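Local atomic coordinates of epimerase (Methylomonas sp. DH-1, PDB entry 7CJ7), a protein that catalyses the manganese-dependent epimerization of ketoses at C3, working on L-ribulose most actively and also on D-ribulose, D-allulose and D-fructose. Residues L184-M189 against G223-A228; G241-E246 against E280-R285. All blocks are in the same frame, centred on the assembly; numbering follows the deposited sequence.

Contact 1: L184-M189 against G223-A228; sequences LDTYHM and GNVDFA. With MN (manganese (II) ion), chain D; SOL (L-sorbose), chain C.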
ATOM      1  N   LEU A 184      -0.565  13.907  -8.886  1.00  8.87           N
ATOM      2  CA  LEU A 184       0.036  13.385  -7.637  1.00  8.51           C
ATOM      3  C   LEU A 184      -1.057  13.273  -6.580  1.00  8.18           C
ATOM      4  O   LEU A 184      -1.991  14.102  -6.591  1.00  7.93           O
ATOM      5  CB  LEU A 184       1.169  14.291  -7.162  1.00  8.57           C
ATOM      6  CG  LEU A 184       2.445  14.239  -8.003  1.00  9.21           C
ATOM      7  CD1 LEU A 184       3.456  15.228  -7.459  1.00  9.75           C
ATOM      8  CD2 LEU A 184       3.047  12.838  -8.016  1.00  9.57           C
ATOM      9  N   ASP A 185      -0.932  12.264  -5.726  1.00  7.72           N
ATOM     10  CA  ASP A 185      -1.919  11.928  -4.669  1.00  8.38           C
ATOM     11  C   ASP A 185      -1.140  11.673  -3.379  1.00  8.20           C
ATOM     12  O   ASP A 185      -0.298  10.754  -3.369  1.00  8.06           O
ATOM     13  CB  ASP A 185      -2.756  10.733  -5.118  1.00  8.24           C
ATOM     14  CG  ASP A 185      -3.799  10.288  -4.107  1.00  8.68           C
ATOM     15  OD1 ASP A 185      -3.520  10.366  -2.912  1.00  9.17           O
ATOM     16  OD2 ASP A 185      -4.868   9.859  -4.544  1.00  8.41           O
ATOM     17  N   THR A 186      -1.375  12.467  -2.335  1.00  7.56           N
ATOM     18  CA  THR A 186      -0.542  12.432  -1.104  1.00  8.02           C
ATOM     19  C   THR A 186      -0.598  11.034  -0.468  1.00  7.53           C
ATOM     20  O   THR A 186       0.391  10.641   0.161  1.00  8.31           O
ATOM     21  CB  THR A 186      -0.944  13.531  -0.118  1.00  8.35           C
ATOM     22  OG1 THR A 186      -2.329  13.397   0.211  1.00  8.30           O
ATOM     23  CG2 THR A 186      -0.668  14.912  -0.672  1.00  8.23           C
ATOM     24  N   TYR A 187      -1.712  10.314  -0.591  1.00  7.30           N
ATOM     25  CA  TYR A 187      -1.845   8.943  -0.033  1.00  7.83           C
ATOM     26  C   TYR A 187      -0.800   8.028  -0.683  1.00  8.17           C
ATOM     27  O   TYR A 187      -0.100   7.279   0.019  1.00  8.66           O
ATOM     28  CB  TYR A 187      -3.257   8.396  -0.236  1.00  7.91           C
ATOM     29  CG  TYR A 187      -3.362   6.903  -0.064  1.00  8.26           C
ATOM     30  CD1 TYR A 187      -3.346   6.320   1.187  1.00  8.56           C
ATOM     31  CD2 TYR A 187      -3.479   6.067  -1.161  1.00  7.96           C
ATOM     32  CE1 TYR A 187      -3.429   4.944   1.346  1.00  9.39           C
ATOM     33  CE2 TYR A 187      -3.571   4.692  -1.015  1.00  8.58           C
ATOM     34  CZ  TYR A 187      -3.574   4.131   0.244  1.00  8.91           C
ATOM     35  OH  TYR A 187      -3.658   2.776   0.399  1.00 10.95           O
ATOM     36  N   HIS A 188      -0.706   8.069  -2.012  1.00  8.14           N
ATOM     37  CA  HIS A 188       0.244   7.232  -2.789  1.00  8.98           C
ATOM     38  C   HIS A 188       1.680   7.700  -2.546  1.00  9.17           C
ATOM     39  O   HIS A 188       2.571   6.841  -2.430  1.00  9.78           O
ATOM     40  CB  HIS A 188      -0.161   7.223  -4.262  1.00  8.85           C
ATOM     41  CG  HIS A 188      -1.499   6.604  -4.479  1.00  8.61           C
ATOM     42  ND1 HIS A 188      -1.739   5.269  -4.225  1.00  8.04           N
ATOM     43  CD2 HIS A 188      -2.663   7.131  -4.919  1.00  8.74           C
ATOM     44  CE1 HIS A 188      -3.000   5.001  -4.514  1.00  8.99           C
ATOM     45  NE2 HIS A 188      -3.583   6.126  -4.944  1.00  8.99           N
ATOM     46  N   MET A 189       1.898   9.012  -2.465  1.00  9.57           N
ATOM     47  CA  MET A 189       3.242   9.608  -2.274  1.00 10.10           C
ATOM     48  C   MET A 189       3.795   9.155  -0.920  1.00 10.16           C
ATOM     49  O   MET A 189       5.012   8.912  -0.815  1.00 10.23           O
ATOM     50  CB  MET A 189       3.176  11.136  -2.303  1.00 10.21           C
ATOM     51  CG  MET A 189       2.719  11.698  -3.623  1.00 10.14           C
ATOM     52  SD  MET A 189       2.570  13.494  -3.548  1.00 12.24           S
ATOM     53  CE  MET A 189       4.285  13.954  -3.301  1.00 11.27           C
ATOM     54  N   GLY A 223      -3.463  10.983  10.429  1.00 14.00           N
ATOM     55  CA  GLY A 223      -2.559   9.944   9.914  1.00 13.10           C
ATOM     56  C   GLY A 223      -1.125  10.420   9.902  1.00 13.07           C
ATOM     57  O   GLY A 223      -0.754  11.231  10.775  1.00 13.10           O
ATOM     58  N   ASN A 224      -0.354   9.962   8.918  1.00 11.87           N
ATOM     59  CA  ASN A 224       1.115  10.123   8.903  1.00 11.94           C
ATOM     60  C   ASN A 224       1.581  11.038   7.764  1.00 12.29           C
ATOM     61  O   ASN A 224       2.810  11.271   7.666  1.00 12.45           O
ATOM     62  CB  ASN A 224       1.779   8.754   8.811  1.00 12.48           C
ATOM     63  CG  ASN A 224       1.395   7.861   9.967  1.00 13.34           C
ATOM     64  OD1 ASN A 224       1.366   8.315  11.112  1.00 15.34           O
ATOM     65  ND2 ASN A 224       1.098   6.603   9.676  1.00 14.56           N
ATOM     66  N   VAL A 225       0.688  11.529   6.905  1.00 10.61           N
ATOM     67  CA  VAL A 225       1.154  12.292   5.711  1.00 11.60           C
ATOM     68  C   VAL A 225       1.770  13.616   6.174  1.00 11.82           C
ATOM     69  O   VAL A 225       1.138  14.336   6.978  1.00 12.32           O
ATOM     70  CB  VAL A 225       0.059  12.527   4.662  1.00 11.37           C
ATOM     71  CG1 VAL A 225       0.454  13.623   3.686  1.00 12.01           C
ATOM     72  CG2 VAL A 225      -0.265  11.245   3.924  1.00 12.62           C
ATOM     73  N   ASP A 226       2.948  13.939   5.642  1.00 12.37           N
ATOM     74  CA  ASP A 226       3.614  15.238   5.905  1.00 13.83           C
ATOM     75  C   ASP A 226       2.983  16.296   4.995  1.00 13.62           C
ATOM     76  O   ASP A 226       3.577  16.639   3.958  1.00 13.95           O
ATOM     77  CB  ASP A 226       5.124  15.148   5.688  1.00 17.06           C
ATOM     78  CG  ASP A 226       5.887  16.342   6.229  1.00 18.58           C
ATOM     79  OD1 ASP A 226       5.253  17.399   6.443  1.00 18.16           O
ATOM     80  OD2 ASP A 226       7.117  16.208   6.419  1.00 22.35           O
ATOM     81  N   PHE A 227       1.816  16.806   5.366  1.00 12.86           N
ATOM     82  CA  PHE A 227       1.124  17.841   4.561  1.00 13.24           C
ATOM     83  C   PHE A 227       1.925  19.143   4.565  1.00 11.95           C
ATOM     84  O   PHE A 227       1.879  19.852   3.545  1.00 14.76           O
ATOM     85  CB  PHE A 227      -0.310  18.042   5.046  1.00 12.67           C
ATOM     86  CG  PHE A 227      -1.226  16.921   4.639  1.00 12.35           C
ATOM     87  CD1 PHE A 227      -1.502  16.689   3.303  1.00 12.58           C
ATOM     88  CD2 PHE A 227      -1.796  16.092   5.591  1.00 12.38           C
ATOM     89  CE1 PHE A 227      -2.341  15.656   2.930  1.00 12.89           C
ATOM     90  CE2 PHE A 227      -2.641  15.066   5.213  1.00 13.50           C
ATOM     91  CZ  PHE A 227      -2.900  14.843   3.882  1.00 13.65           C
ATOM     92  N   ALA A 228       2.660  19.442   5.635  1.00 13.60           N
ATOM     93  CA  ALA A 228       3.455  20.690   5.731  1.00 13.57           C
ATOM     94  C   ALA A 228       4.457  20.726   4.572  1.00 14.07           C
ATOM     95  O   ALA A 228       4.563  21.777   3.900  1.00 15.75           O
ATOM     96  CB  ALA A 228       4.138  20.795   7.076  1.00 14.55           C
TER
HETATM   97 MN    MN D 302      -6.290   9.567  -5.931  1.00 20.11          MN
HETATM   98  C1  SOL C 301      -6.940   5.292  -6.341  1.00 18.34           C
HETATM   99  O1  SOL C 301      -6.197   4.813  -5.245  1.00 15.98           O
HETATM  100  C2  SOL C 301      -7.001   6.786  -6.362  1.00 16.34           C
HETATM  101  O2  SOL C 301      -6.168   7.448  -5.767  1.00 14.15           O
HETATM  102  C3  SOL C 301      -8.155   7.453  -7.097  1.00 18.35           C
HETATM  103  O3  SOL C 301      -7.848   8.794  -7.404  1.00 13.86           O
HETATM  104  C4  SOL C 301      -8.525   6.688  -8.364  1.00 21.18           C
HETATM  105  O4  SOL C 301      -7.406   6.673  -9.252  1.00 28.39           O
HETATM  106  C5  SOL C 301      -9.724   7.280  -9.108  1.00 24.39           C
HETATM  107  O5  SOL C 301      -9.876   6.614 -10.361  1.00 31.17           O
HETATM  108  C6  SOL C 301     -11.025   7.177  -8.341  1.00 26.53           C
HETATM  109  O6  SOL C 301     -12.090   7.789  -9.074  1.00 23.74           O
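T186 meets V225 and F227 behind the active site of a TIM barrel, where strand 180-185 gives way to helix 186-192 and a loop runs into helix 227-236. The apolar part is small. T186 CB lies 4.1 Å from V225 CG1, and the F227 ring crosses the threonine side chain at about a right angle, its CE1 4.0 Å from both T186 CB and T186 CG2. With chi1 at 164°, V225 swings CG1 away from its backbone N and over the centre of one face of the F227 ring, so valine and phenylalanine form one apolar surface. Threonine suits this place because its methyl joins that surface while OG1, oblique to the ring and 3.5 Å from F227 CE1, hydrogen-bonds G213 O.

One polar bond caps the helix start. D185 is the N-cap: its OD1 accepts from Y187 N at 2.9 Å.

Metal and sugar lie beyond the strand end. The same carboxylate coordinates manganese through OD2, at 2.0 Å, alongside E152, H211 and E246. The H188 ring is backed on one face by Y187 CD2, and its NE2 donates to both O1 and O2 of L-sorbose. With an alanine here, O1 and O2 would lose this shared donor and the sugar's C1 end would probably be freer to turn, although O2 would keep its bond to manganese. H188 NE2 to O2 measures 3.0 Å, with an N-H...O angle of 149°.

Contact 2: G241-E246 against E280-R285; sequences GPITFE and EFIKQR. With MN (manganese (II) ion), chain D; SOL (L-sorbose), chain C.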
ATOM      1  N   GLY A 241      -4.017  24.562  -9.965  1.00 11.16           N
ATOM      2  CA  GLY A 241      -4.824  23.537 -10.632  1.00 10.84           C
ATOM      3  C   GLY A 241      -5.773  22.895  -9.636  1.00 10.51           C
ATOM      4  O   GLY A 241      -5.824  23.286  -8.477  1.00 10.90           O
ATOM      5  N   PRO A 242      -6.552  21.897 -10.080  1.00 10.50           N
ATOM      6  CA  PRO A 242      -7.485  21.208  -9.197  1.00  9.92           C
ATOM      7  C   PRO A 242      -6.777  20.548  -8.006  1.00 10.40           C
ATOM      8  O   PRO A 242      -5.712  19.968  -8.160  1.00  9.98           O
ATOM      9  CB  PRO A 242      -8.152  20.171 -10.109  1.00 10.23           C
ATOM     10  CG  PRO A 242      -7.975  20.745 -11.487  1.00 10.85           C
ATOM     11  CD  PRO A 242      -6.633  21.433 -11.467  1.00 11.10           C
ATOM     12  N   ILE A 243      -7.394  20.677  -6.837  1.00  9.79           N
ATOM     13  CA  ILE A 243      -7.015  19.931  -5.605  1.00 10.23           C
ATOM     14  C   ILE A 243      -8.281  19.242  -5.105  1.00  9.49           C
ATOM     15  O   ILE A 243      -9.210  19.970  -4.706  1.00 10.60           O
ATOM     16  CB  ILE A 243      -6.432  20.891  -4.553  1.00 10.85           C
ATOM     17  CG1 ILE A 243      -5.219  21.648  -5.103  1.00 11.44           C
ATOM     18  CG2 ILE A 243      -6.116  20.128  -3.274  1.00 11.97           C
ATOM     19  CD1 ILE A 243      -4.656  22.693  -4.152  1.00 11.39           C
ATOM     20  N   THR A 244      -8.334  17.914  -5.173  1.00  9.16           N
ATOM     21  CA  THR A 244      -9.506  17.100  -4.757  1.00  9.42           C
ATOM     22  C   THR A 244      -9.210  16.402  -3.434  1.00  8.74           C
ATOM     23  O   THR A 244      -8.176  15.716  -3.336  1.00  8.10           O
ATOM     24  CB  THR A 244      -9.864  16.000  -5.761  1.00 10.23           C
ATOM     25  OG1 THR A 244     -10.020  16.535  -7.070  1.00 12.06           O
ATOM     26  CG2 THR A 244     -11.131  15.269  -5.385  1.00 11.35           C
ATOM     27  N   PHE A 245     -10.097  16.566  -2.458  1.00  9.05           N
ATOM     28  CA  PHE A 245     -10.102  15.734  -1.236  1.00  9.01           C
ATOM     29  C   PHE A 245     -10.648  14.359  -1.619  1.00  9.54           C
ATOM     30  O   PHE A 245     -11.750  14.254  -2.204  1.00  9.51           O
ATOM     31  CB  PHE A 245     -10.923  16.380  -0.122  1.00  9.03           C
ATOM     32  CG  PHE A 245     -11.177  15.445   1.032  1.00  9.10           C
ATOM     33  CD1 PHE A 245     -10.126  14.824   1.690  1.00  9.68           C
ATOM     34  CD2 PHE A 245     -12.465  15.168   1.446  1.00  9.33           C
ATOM     35  CE1 PHE A 245     -10.362  13.945   2.739  1.00  9.20           C
ATOM     36  CE2 PHE A 245     -12.699  14.298   2.499  1.00  9.28           C
ATOM     37  CZ  PHE A 245     -11.651  13.698   3.150  1.00  9.37           C
ATOM     38  N   GLU A 246      -9.886  13.328  -1.274  1.00 10.13           N
ATOM     39  CA  GLU A 246     -10.226  11.926  -1.568  1.00 11.11           C
ATOM     40  C   GLU A 246     -10.178  11.128  -0.265  1.00 11.08           C
ATOM     41  O   GLU A 246      -9.191  11.250   0.491  1.00 10.31           O
ATOM     42  CB  GLU A 246      -9.272  11.365  -2.616  1.00 11.88           C
ATOM     43  CG  GLU A 246      -9.629   9.965  -3.049  1.00 13.39           C
ATOM     44  CD  GLU A 246      -8.944   9.563  -4.341  1.00 14.71           C
ATOM     45  OE1 GLU A 246      -9.647   9.242  -5.324  1.00 18.02           O
ATOM     46  OE2 GLU A 246      -7.713   9.584  -4.357  1.00 12.37           O
ATOM     47  N   GLU A 280     -11.538  22.817   5.061  1.00 12.75           N
ATOM     48  CA  GLU A 280     -10.927  23.773   6.018  1.00 14.71           C
ATOM     49  C   GLU A 280      -9.438  23.439   6.197  1.00 12.81           C
ATOM     50  O   GLU A 280      -8.607  24.375   6.210  1.00 14.40           O
ATOM     51  CB  GLU A 280     -11.658  23.715   7.357  1.00 17.77           C
ATOM     52  CG  GLU A 280     -11.160  24.726   8.370  1.00 23.34           C
ATOM     53  CD  GLU A 280     -11.649  24.476   9.789  1.00 31.21           C
ATOM     54  OE1 GLU A 280     -11.679  23.292  10.216  1.00 40.05           O
ATOM     55  OE2 GLU A 280     -12.010  25.455  10.462  1.00 40.51           O
ATOM     56  N   PHE A 281      -9.111  22.160   6.373  1.00 11.37           N
ATOM     57  CA  PHE A 281      -7.717  21.668   6.541  1.00 11.29           C
ATOM     58  C   PHE A 281      -6.861  22.138   5.354  1.00 10.82           C
ATOM     59  O   PHE A 281      -5.756  22.657   5.540  1.00 11.80           O
ATOM     60  CB  PHE A 281      -7.716  20.144   6.672  1.00 10.61           C
ATOM     61  CG  PHE A 281      -6.360  19.542   6.932  1.00 11.49           C
ATOM     62  CD1 PHE A 281      -5.486  19.290   5.887  1.00 11.47           C
ATOM     63  CD2 PHE A 281      -5.953  19.233   8.222  1.00 11.54           C
ATOM     64  CE1 PHE A 281      -4.230  18.754   6.132  1.00 11.96           C
ATOM     65  CE2 PHE A 281      -4.703  18.684   8.458  1.00 12.76           C
ATOM     66  CZ  PHE A 281      -3.847  18.451   7.412  1.00 12.26           C
ATOM     67  N   ILE A 282      -7.355  21.936   4.138  1.00 11.10           N
ATOM     68  CA  ILE A 282      -6.617  22.280   2.890  1.00 11.01           C
ATOM     69  C   ILE A 282      -6.473  23.803   2.780  1.00 12.19           C
ATOM     70  O   ILE A 282      -5.357  24.281   2.553  1.00 13.27           O
ATOM     71  CB  ILE A 282      -7.316  21.660   1.671  1.00 11.12           C
ATOM     72  CG1 ILE A 282      -7.251  20.132   1.721  1.00 10.57           C
ATOM     73  CG2 ILE A 282      -6.744  22.212   0.376  1.00 11.52           C
ATOM     74  CD1 ILE A 282      -8.222  19.454   0.789  1.00 11.24           C
ATOM     75  N   LYS A 283      -7.551  24.555   2.966  1.00 13.68           N
ATOM     76  CA  LYS A 283      -7.524  26.019   2.717  1.00 14.74           C
ATOM     77  C   LYS A 283      -6.645  26.700   3.770  1.00 15.44           C
ATOM     78  O   LYS A 283      -6.072  27.765   3.474  1.00 17.08           O
ATOM     79  CB  LYS A 283      -8.949  26.567   2.661  1.00 15.74           C
ATOM     80  CG  LYS A 283      -9.670  26.233   1.369  1.00 17.38           C
ATOM     81  CD  LYS A 283     -10.921  27.031   1.152  1.00 20.09           C
ATOM     82  CE  LYS A 283     -11.494  26.785  -0.221  1.00 21.59           C
ATOM     83  NZ  LYS A 283     -12.717  27.581  -0.456  1.00 23.13           N
ATOM     84  N   GLN A 284      -6.510  26.111   4.953  1.00 15.77           N
ATOM     85  CA  GLN A 284      -5.646  26.689   6.009  1.00 17.79           C
ATOM     86  C   GLN A 284      -4.172  26.557   5.592  1.00 16.94           C
ATOM     87  O   GLN A 284      -3.334  27.344   6.092  1.00 16.24           O
ATOM     88  CB  GLN A 284      -5.913  26.000   7.341  1.00 21.40           C
ATOM     89  CG  GLN A 284      -5.100  26.581   8.483  1.00 26.49           C
ATOM     90  CD  GLN A 284      -5.319  25.828   9.771  1.00 32.38           C
ATOM     91  OE1 GLN A 284      -4.386  25.604  10.542  1.00 41.16           O
ATOM     92  NE2 GLN A 284      -6.560  25.422  10.004  1.00 37.82           N
ATOM     93  N   ARG A 285      -3.859  25.617   4.690  1.00 15.30           N
ATOM     94  CA  ARG A 285      -2.454  25.270   4.340  1.00 14.89           C
ATOM     95  C   ARG A 285      -2.103  25.679   2.910  1.00 15.17           C
ATOM     96  O   ARG A 285      -0.898  25.673   2.582  1.00 15.86           O
ATOM     97  CB  ARG A 285      -2.226  23.771   4.528  1.00 16.67           C
ATOM     98  CG  ARG A 285      -2.212  23.369   5.991  1.00 17.76           C
ATOM     99  CD  ARG A 285      -2.465  21.895   6.221  1.00 17.02           C
ATOM    100  NE  ARG A 285      -2.378  21.617   7.641  1.00 18.33           N
ATOM    101  CZ  ARG A 285      -3.344  21.858   8.520  1.00 18.62           C
ATOM    102  NH1 ARG A 285      -3.143  21.589   9.794  1.00 20.19           N
ATOM    103  NH2 ARG A 285      -4.510  22.359   8.141  1.00 18.62           N
TER
HETATM  104 MN    MN D 302      -6.290   9.567  -5.931  1.00 20.11          MN
HETATM  105  C1  SOL C 301      -6.940   5.292  -6.341  1.00 18.34           C
HETATM  106  O1  SOL C 301      -6.197   4.813  -5.245  1.00 15.98           O
HETATM  107  C2  SOL C 301      -7.001   6.786  -6.362  1.00 16.34           C
HETATM  108  O2  SOL C 301      -6.168   7.448  -5.767  1.00 14.15           O
HETATM  109  C3  SOL C 301      -8.155   7.453  -7.097  1.00 18.35           C
HETATM  110  O3  SOL C 301      -7.848   8.794  -7.404  1.00 13.86           O
HETATM  111  C4  SOL C 301      -8.525   6.688  -8.364  1.00 21.18           C
HETATM  112  O4  SOL C 301      -7.406   6.673  -9.252  1.00 28.39           O
HETATM  113  C5  SOL C 301      -9.724   7.280  -9.108  1.00 24.39           C
HETATM  114  O5  SOL C 301      -9.876   6.614 -10.361  1.00 31.17           O
HETATM  115  C6  SOL C 301     -11.025   7.177  -8.341  1.00 26.53           C
HETATM  116  O6  SOL C 301     -12.090   7.789  -9.074  1.00 23.74           O
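I282 packs against I243 and F245, joining helix 271-285 to the outer surface of strand 242-245. The touching is entirely between hydrocarbon groups: I282 CG2 lies 4.2 Å from I243 CG2, and I282 CD1 lies 4.2 Å from F245 CB. The two branches of one isoleucine thus reach two strand residues on the same side of the strand, with CG1 anti to the carbonyl carbon (chi1 -66°) carrying CD1 to the phenylalanine. I243, beta-branched, suits an extended strand; I282 suits the helix face because its two branches fill two places in the buried layer.

Just after F245, E246 reaches into the active site on an extended chain. Its OE2 binds manganese at 2.1 Å, and its OE1 comes within 2.8 Å of L-sorbose O3; by similarity E246 is a proton donor/acceptor, and a glutamate is long enough to serve metal and sugar together. T244, between I243 and F245, points away from the helix, and its OG1 is hydrogen-bonded to Y39, E41 and Y209.

One turn of the helix is tied by R285, whose NH2 donates to F281 O at 2.9 Å, on a lone pair in the carbonyl plane. The guanidinium also lies over F281 CE2, so arginine and ring are held face to face at the helix surface.

Further out, I282 also touches I212 of strand 207-212 and Y9 of strand 8-12, the two strands flanking 242-245, while F245 packs on L274 and A278 earlier in helix 271-285.

The two contacts belong to one closed barrel of eight parallel strands, with centres about 12 Å apart. They come in series: contact 1 closes with the start of helix 227-236, which leads into strand 242-245, where contact 2 opens. Strand 207-212 stands between strands 180-185 and 242-245, and its I212 touches T186 and F227 of contact 1 and I243 and I282 of contact 2. The contacts meet twice: outside the barrel, F227 and F281 pack edge to face, and at its mouth D185 and E246 share manganese. Apolar packing outside the barrel and metal binding inside it thus draw on the same neighbouring strands.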